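Long-range contact in putative signal recognition particle protein (Chaetomium thermophilum, PDB 5CK4), which binds GTP and GDP as an Arf-like GTPase, probably serving as the beta subunit of the signal recognition particle receptor at the endoplasmic reticulum membrane: residues 233-245 with 270-283. Numbering follows the deposited sequence. Where two conformers were deposited one is given.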
loop_
_atom_site.group_PDB
_atom_site.type_symbol
_atom_site.label_atom_id
_atom_site.label_comp_id
_atom_site.label_asym_id
_atom_site.label_seq_id
_atom_site.Cartn_x
_atom_site.Cartn_y
_atom_site.Cartn_z
ATOM N N LYS A 233 -0.678 -11.731 -6.645
ATOM C CA LYS A 233 0.765 -11.475 -6.642
ATOM C C LYS A 233 1.396 -11.617 -8.034
ATOM O O LYS A 233 2.076 -10.708 -8.489
ATOM C CB LYS A 233 1.482 -12.394 -5.643
ATOM C CG LYS A 233 3.005 -12.165 -5.548
ATOM C CD LYS A 233 3.625 -13.089 -4.502
ATOM C CE LYS A 233 5.027 -12.634 -4.102
ATOM N NZ LYS A 233 6.078 -13.088 -5.058
ATOM N N SER A 234 1.171 -12.749 -8.704
ATOM C CA SER A 234 1.784 -12.973 -10.012
ATOM C C SER A 234 1.216 -12.046 -11.099
ATOM O O SER A 234 1.956 -11.566 -11.957
ATOM C CB SER A 234 1.680 -14.446 -10.435
ATOM O OG SER A 234 0.335 -14.828 -10.639
ATOM N N ARG A 235 -0.079 -11.771 -11.058
ATOM C CA ARG A 235 -0.674 -10.866 -12.047
ATOM C C ARG A 235 -0.172 -9.430 -11.891
ATOM O O ARG A 235 0.087 -8.739 -12.884
ATOM C CB ARG A 235 -2.194 -10.902 -11.973
ATOM C CG ARG A 235 -2.747 -12.193 -12.540
ATOM C CD ARG A 235 -4.233 -12.123 -12.758
ATOM N NE ARG A 235 -4.772 -13.460 -12.949
ATOM C CZ ARG A 235 -6.067 -13.732 -13.078
ATOM N NH1 ARG A 235 -6.959 -12.751 -13.042
ATOM N NH2 ARG A 235 -6.465 -14.985 -13.246
ATOM N N LEU A 236 -0.044 -8.989 -10.652
ATOM C CA LEU A 236 0.515 -7.658 -10.380
ATOM C C LEU A 236 1.977 -7.576 -10.806
ATOM O O LEU A 236 2.403 -6.578 -11.399
ATOM C CB LEU A 236 0.384 -7.297 -8.900
ATOM C CG LEU A 236 -1.008 -6.905 -8.362
ATOM C CD1 LEU A 236 -0.939 -6.669 -6.863
ATOM C CD2 LEU A 236 -1.574 -5.678 -9.068
ATOM N N GLU A 237 2.743 -8.624 -10.505
ATOM C CA GLU A 237 4.167 -8.643 -10.837
ATOM C C GLU A 237 4.376 -8.570 -12.340
ATOM O O GLU A 237 5.262 -7.859 -12.832
ATOM C CB GLU A 237 4.839 -9.896 -10.268
ATOM C CG GLU A 237 5.134 -9.751 -8.779
ATOM C CD GLU A 237 5.574 -11.029 -8.135
ATOM O OE1 GLU A 237 5.342 -12.115 -8.716
ATOM O OE2 GLU A 237 6.161 -10.948 -7.036
ATOM N N HIS A 238 3.565 -9.309 -13.078
ATOM C CA HIS A 238 3.675 -9.252 -14.523
ATOM C C HIS A 238 3.257 -7.882 -15.063
ATOM O O HIS A 238 3.858 -7.372 -16.014
ATOM C CB HIS A 238 2.907 -10.397 -15.183
ATOM C CG HIS A 238 3.628 -11.714 -15.120
ATOM N ND1 HIS A 238 3.398 -12.644 -14.129
ATOM C CD2 HIS A 238 4.590 -12.243 -15.912
ATOM C CE1 HIS A 238 4.174 -13.697 -14.322
ATOM N NE2 HIS A 238 4.907 -13.479 -15.398
ATOM N N GLU A 239 2.262 -7.259 -14.448
ATOM C CA GLU A 239 1.843 -5.956 -14.954
ATOM C C GLU A 239 2.864 -4.862 -14.630
ATOM O O GLU A 239 3.131 -4.001 -15.465
ATOM C CB GLU A 239 0.444 -5.588 -14.463
ATOM C CG GLU A 239 -0.070 -4.264 -15.006
ATOM C CD GLU A 239 -0.449 -4.284 -16.485
ATOM O OE1 GLU A 239 -0.375 -5.346 -17.134
ATOM O OE2 GLU A 239 -0.820 -3.212 -16.997
ATOM N N LEU A 240 3.428 -4.893 -13.428
ATOM C CA LEU A 240 4.485 -3.949 -13.038
ATOM C C LEU A 240 5.716 -4.131 -13.922
ATOM O O LEU A 240 6.354 -3.159 -14.311
ATOM C CB LEU A 240 4.872 -4.135 -11.554
ATOM C CG LEU A 240 3.785 -3.780 -10.535
ATOM C CD1 LEU A 240 4.173 -4.268 -9.140
ATOM C CD2 LEU A 240 3.487 -2.281 -10.509
ATOM N N GLY A 241 6.052 -5.383 -14.219
ATOM C CA GLY A 241 7.083 -5.686 -15.197
ATOM C C GLY A 241 6.781 -5.126 -16.581
ATOM O O GLY A 241 7.668 -4.564 -17.233
ATOM N N ARG A 242 5.543 -5.283 -17.050
ATOM C CA ARG A 242 5.171 -4.753 -18.360
ATOM C C ARG A 242 5.343 -3.228 -18.395
ATOM O O ARG A 242 5.852 -2.669 -19.372
ATOM C CB ARG A 242 3.722 -5.105 -18.712
ATOM C CG ARG A 242 3.344 -4.646 -20.110
ATOM C CD ARG A 242 1.862 -4.824 -20.405
ATOM N NE ARG A 242 1.055 -3.967 -19.544
ATOM C CZ ARG A 242 0.792 -2.686 -19.791
ATOM N NH1 ARG A 242 1.261 -2.105 -20.890
ATOM N NH2 ARG A 242 0.057 -1.983 -18.938
ATOM N N ILE A 243 4.900 -2.566 -17.330
ATOM C CA ILE A 243 4.995 -1.106 -17.234
ATOM C C ILE A 243 6.442 -0.625 -17.293
ATOM O O ILE A 243 6.779 0.264 -18.074
ATOM C CB ILE A 243 4.332 -0.576 -15.934
ATOM C CG1 ILE A 243 2.828 -0.851 -15.969
ATOM C CG2 ILE A 243 4.586 0.939 -15.764
ATOM C CD1 ILE A 243 2.144 -0.713 -14.618
ATOM N N ARG A 244 7.307 -1.207 -16.473
ATOM C CA ARG A 244 8.692 -0.736 -16.458
ATOM C C ARG A 244 9.383 -0.992 -17.791
ATOM O O ARG A 244 10.195 -0.176 -18.235
ATOM C CB ARG A 244 9.491 -1.313 -15.282
ATOM C CG ARG A 244 9.802 -2.813 -15.364
ATOM C CD ARG A 244 10.663 -3.253 -14.179
ATOM N NE ARG A 244 11.094 -4.648 -14.288
ATOM C CZ ARG A 244 11.871 -5.251 -13.396
ATOM N NH1 ARG A 244 12.312 -4.568 -12.342
ATOM N NH2 ARG A 244 12.223 -6.526 -13.568
ATOM N N LYS A 245 9.044 -2.105 -18.442
ATOM C CA LYS A 245 9.628 -2.422 -19.757
ATOM C C LYS A 245 9.167 -1.467 -20.853
ATOM O O LYS A 245 9.963 -1.018 -21.681
ATOM C CB LYS A 245 9.289 -3.860 -20.171
ATOM C CG LYS A 245 9.842 -4.247 -21.517
ATOM C CD LYS A 245 11.366 -4.280 -21.485
ATOM C CE LYS A 245 11.861 -5.212 -20.391
ATOM N NZ LYS A 245 13.211 -5.749 -20.658
ATOM N N TRP A 270 12.463 3.506 -13.623
ATOM C CA TRP A 270 12.475 2.037 -13.577
ATOM C C TRP A 270 12.257 1.491 -12.160
ATOM O O TRP A 270 13.068 1.713 -11.259
ATOM C CB TRP A 270 13.807 1.522 -14.157
ATOM C CG TRP A 270 14.033 0.032 -14.089
ATOM C CD1 TRP A 270 14.580 -0.674 -13.045
ATOM C CD2 TRP A 270 13.756 -0.929 -15.115
ATOM N NE1 TRP A 270 14.642 -2.009 -13.357
ATOM C CE2 TRP A 270 14.151 -2.191 -14.624
ATOM C CE3 TRP A 270 13.207 -0.845 -16.402
ATOM C CZ2 TRP A 270 14.011 -3.363 -15.374
ATOM C CZ3 TRP A 270 13.073 -2.012 -17.148
ATOM C CH2 TRP A 270 13.473 -3.253 -16.630
ATOM N N LEU A 271 11.147 0.794 -11.961
ATOM C CA LEU A 271 10.834 0.201 -10.664
ATOM C C LEU A 271 11.619 -1.093 -10.503
ATOM O O LEU A 271 11.626 -1.921 -11.414
ATOM C CB LEU A 271 9.350 -0.132 -10.599
ATOM C CG LEU A 271 8.902 -0.914 -9.364
ATOM C CD1 LEU A 271 9.004 0.020 -8.191
ATOM C CD2 LEU A 271 7.463 -1.420 -9.543
ATOM N N GLY A 272 12.268 -1.277 -9.352
ATOM C CA GLY A 272 13.000 -2.510 -9.087
ATOM C C GLY A 272 14.495 -2.424 -9.330
ATOM O O GLY A 272 15.056 -1.332 -9.526
ATOM N N ALA A 273 15.137 -3.589 -9.315
ATOM C CA ALA A 273 16.582 -3.696 -9.477
ATOM C C ALA A 273 16.996 -3.513 -10.924
ATOM O O ALA A 273 16.363 -4.048 -11.835
ATOM C CB ALA A 273 17.066 -5.036 -8.966
ATOM N N VAL A 274 18.080 -2.770 -11.120
ATOM C CA VAL A 274 18.601 -2.457 -12.451
ATOM C C VAL A 274 18.768 -3.677 -13.363
ATOM O O VAL A 274 18.393 -3.638 -14.540
ATOM C CB VAL A 274 19.939 -1.680 -12.350
ATOM C CG1 VAL A 274 20.816 -2.274 -11.263
ATOM C CG2 VAL A 274 20.668 -1.666 -13.686
ATOM N N GLY A 275 19.309 -4.764 -12.821
ATOM C CA GLY A 275 19.572 -5.940 -13.632
ATOM C C GLY A 275 18.494 -7.010 -13.603
ATOM O O GLY A 275 18.701 -8.120 -14.094
ATOM N N SER A 276 17.341 -6.683 -13.034
ATOM C CA SER A 276 16.234 -7.634 -12.948
ATOM C C SER A 276 15.609 -7.909 -14.322
ATOM O O SER A 276 15.296 -6.978 -15.073
ATOM C CB SER A 276 15.180 -7.108 -11.987
ATOM O OG SER A 276 14.066 -7.973 -11.888
ATOM N N LYS A 277 15.425 -9.187 -14.643
ATOM C CA LYS A 277 14.858 -9.580 -15.935
ATOM C C LYS A 277 13.390 -10.004 -15.851
ATOM O O LYS A 277 12.722 -10.166 -16.872
ATOM C CB LYS A 277 15.696 -10.689 -16.575
ATOM C CG LYS A 277 17.124 -10.271 -16.891
ATOM C CD LYS A 277 17.158 -9.025 -17.759
ATOM C CE LYS A 277 18.591 -8.577 -18.027
ATOM N NZ LYS A 277 18.649 -7.192 -18.588
ATOM N N GLU A 278 12.908 -10.226 -14.634
ATOM C CA GLU A 278 11.494 -10.503 -14.398
ATOM C C GLU A 278 11.147 -9.940 -13.036
ATOM O O GLU A 278 11.736 -10.360 -12.034
ATOM C CB GLU A 278 11.195 -12.015 -14.449
ATOM C CG GLU A 278 11.198 -12.625 -15.850
ATOM C CD GLU A 278 10.654 -14.055 -15.914
ATOM O OE1 GLU A 278 10.158 -14.554 -14.881
ATOM O OE2 GLU A 278 10.716 -14.677 -17.005
ATOM N N PHE A 279 10.204 -8.993 -12.998
ATOM C CA PHE A 279 9.863 -8.326 -11.756
ATOM C C PHE A 279 9.284 -9.281 -10.723
ATOM O O PHE A 279 8.392 -10.060 -11.037
ATOM C CB PHE A 279 8.864 -7.173 -11.947
ATOM C CG PHE A 279 8.583 -6.444 -10.666
ATOM C CD1 PHE A 279 9.460 -5.457 -10.215
ATOM C CD2 PHE A 279 7.472 -6.776 -9.877
ATOM C CE1 PHE A 279 9.234 -4.788 -9.019
ATOM C CE2 PHE A 279 7.240 -6.120 -8.685
ATOM C CZ PHE A 279 8.119 -5.123 -8.245
ATOM N N LYS A 280 9.784 -9.185 -9.489
ATOM C CA LYS A 280 9.215 -9.903 -8.347
ATOM C C LYS A 280 9.180 -8.937 -7.177
ATOM O O LYS A 280 10.095 -8.148 -7.020
ATOM C CB LYS A 280 10.083 -11.109 -7.958
ATOM C CG LYS A 280 10.255 -12.153 -9.047
ATOM C CD LYS A 280 8.955 -12.883 -9.338
ATOM C CE LYS A 280 9.203 -13.956 -10.405
ATOM N NZ LYS A 280 8.049 -14.874 -10.554
ATOM N N PHE A 281 8.144 -8.991 -6.346
ATOM C CA PHE A 281 8.078 -8.081 -5.199
ATOM C C PHE A 281 9.290 -8.248 -4.279
ATOM O O PHE A 281 9.760 -7.288 -3.642
ATOM C CB PHE A 281 6.774 -8.281 -4.422
ATOM C CG PHE A 281 5.575 -7.712 -5.120
ATOM C CD1 PHE A 281 5.495 -6.349 -5.392
ATOM C CD2 PHE A 281 4.530 -8.532 -5.515
ATOM C CE1 PHE A 281 4.384 -5.822 -6.041
ATOM C CE2 PHE A 281 3.414 -8.009 -6.155
ATOM C CZ PHE A 281 3.345 -6.656 -6.431
ATOM N N GLU A 282 9.814 -9.466 -4.237
ATOM C CA GLU A 282 10.970 -9.746 -3.399
ATOM C C GLU A 282 12.192 -8.927 -3.801
ATOM O O GLU A 282 13.077 -8.647 -2.978
ATOM C CB GLU A 282 11.309 -11.239 -3.421
ATOM C CG GLU A 282 10.351 -12.098 -2.593
ATOM C CD GLU A 282 9.041 -12.414 -3.312
ATOM O OE1 GLU A 282 8.864 -11.997 -4.474
ATOM O OE2 GLU A 282 8.186 -13.098 -2.704
ATOM N N GLU A 283 12.258 -8.535 -5.063
ATOM C CA GLU A 283 13.445 -7.818 -5.519
ATOM C C GLU A 283 13.533 -6.418 -4.880
ATOM O O GLU A 283 14.604 -5.798 -4.835
ATOM C CB GLU A 283 13.477 -7.772 -7.044
ATOM C CG GLU A 283 12.849 -6.560 -7.714
ATOM C CD GLU A 283 12.980 -6.652 -9.238
ATOM O OE1 GLU A 283 12.731 -7.756 -9.772
ATOM O OE2 GLU A 283 13.349 -5.649 -9.896
HETATM O O HOH W 1 5.722 -12.964 -11.257
HETATM O O HOH W 2 12.791 -8.857 -19.201
HETATM O O HOH W 3 15.390 -6.366 -19.148
#
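Arg244 sets its CG between its backbone N and carbonyl carbon (chi1 70°) and then runs extended to NE, while Trp270 holds CG opposite its own backbone N (chi1 175°), which lays its indole along the arginine chain. In this P-loop GTPase fold the contact joins helix 229-249 to the loop leading into strand 291-295. Arg244 CD sits over the six-membered ring of Trp270, 3.6 Å from its centroid, as a CH-pi contact, and the guanidinium lies nearly parallel to the indole; CB of Phe279 lies over the other face of the guanidinium. Being flat and rich in N-H groups, the guanidinium also bonds at its edge: NH1 to Leu271 O (2.9 Å) and Glu283 OE2, NH2 to Ser276 OG. Shortening this side chain to an alanine is likely to leave the Glu283 carboxylate without its charged partner and open a gap between Trp270 and Phe279. Leu240, branched and apolar, packs one methyl against both phenylalanines, its CD1 3.6 Å from Phe279 CE2 and 3.5 Å from Phe281 CE1. Lys233 is long enough for NZ to bridge Glu237 and Glu282, which probably eases the repulsion between these carboxylates. On the face of the Glu237 carboxylate away from that lysine, Phe281 N donates to OE2 at 2.9 Å, almost straight at 172°.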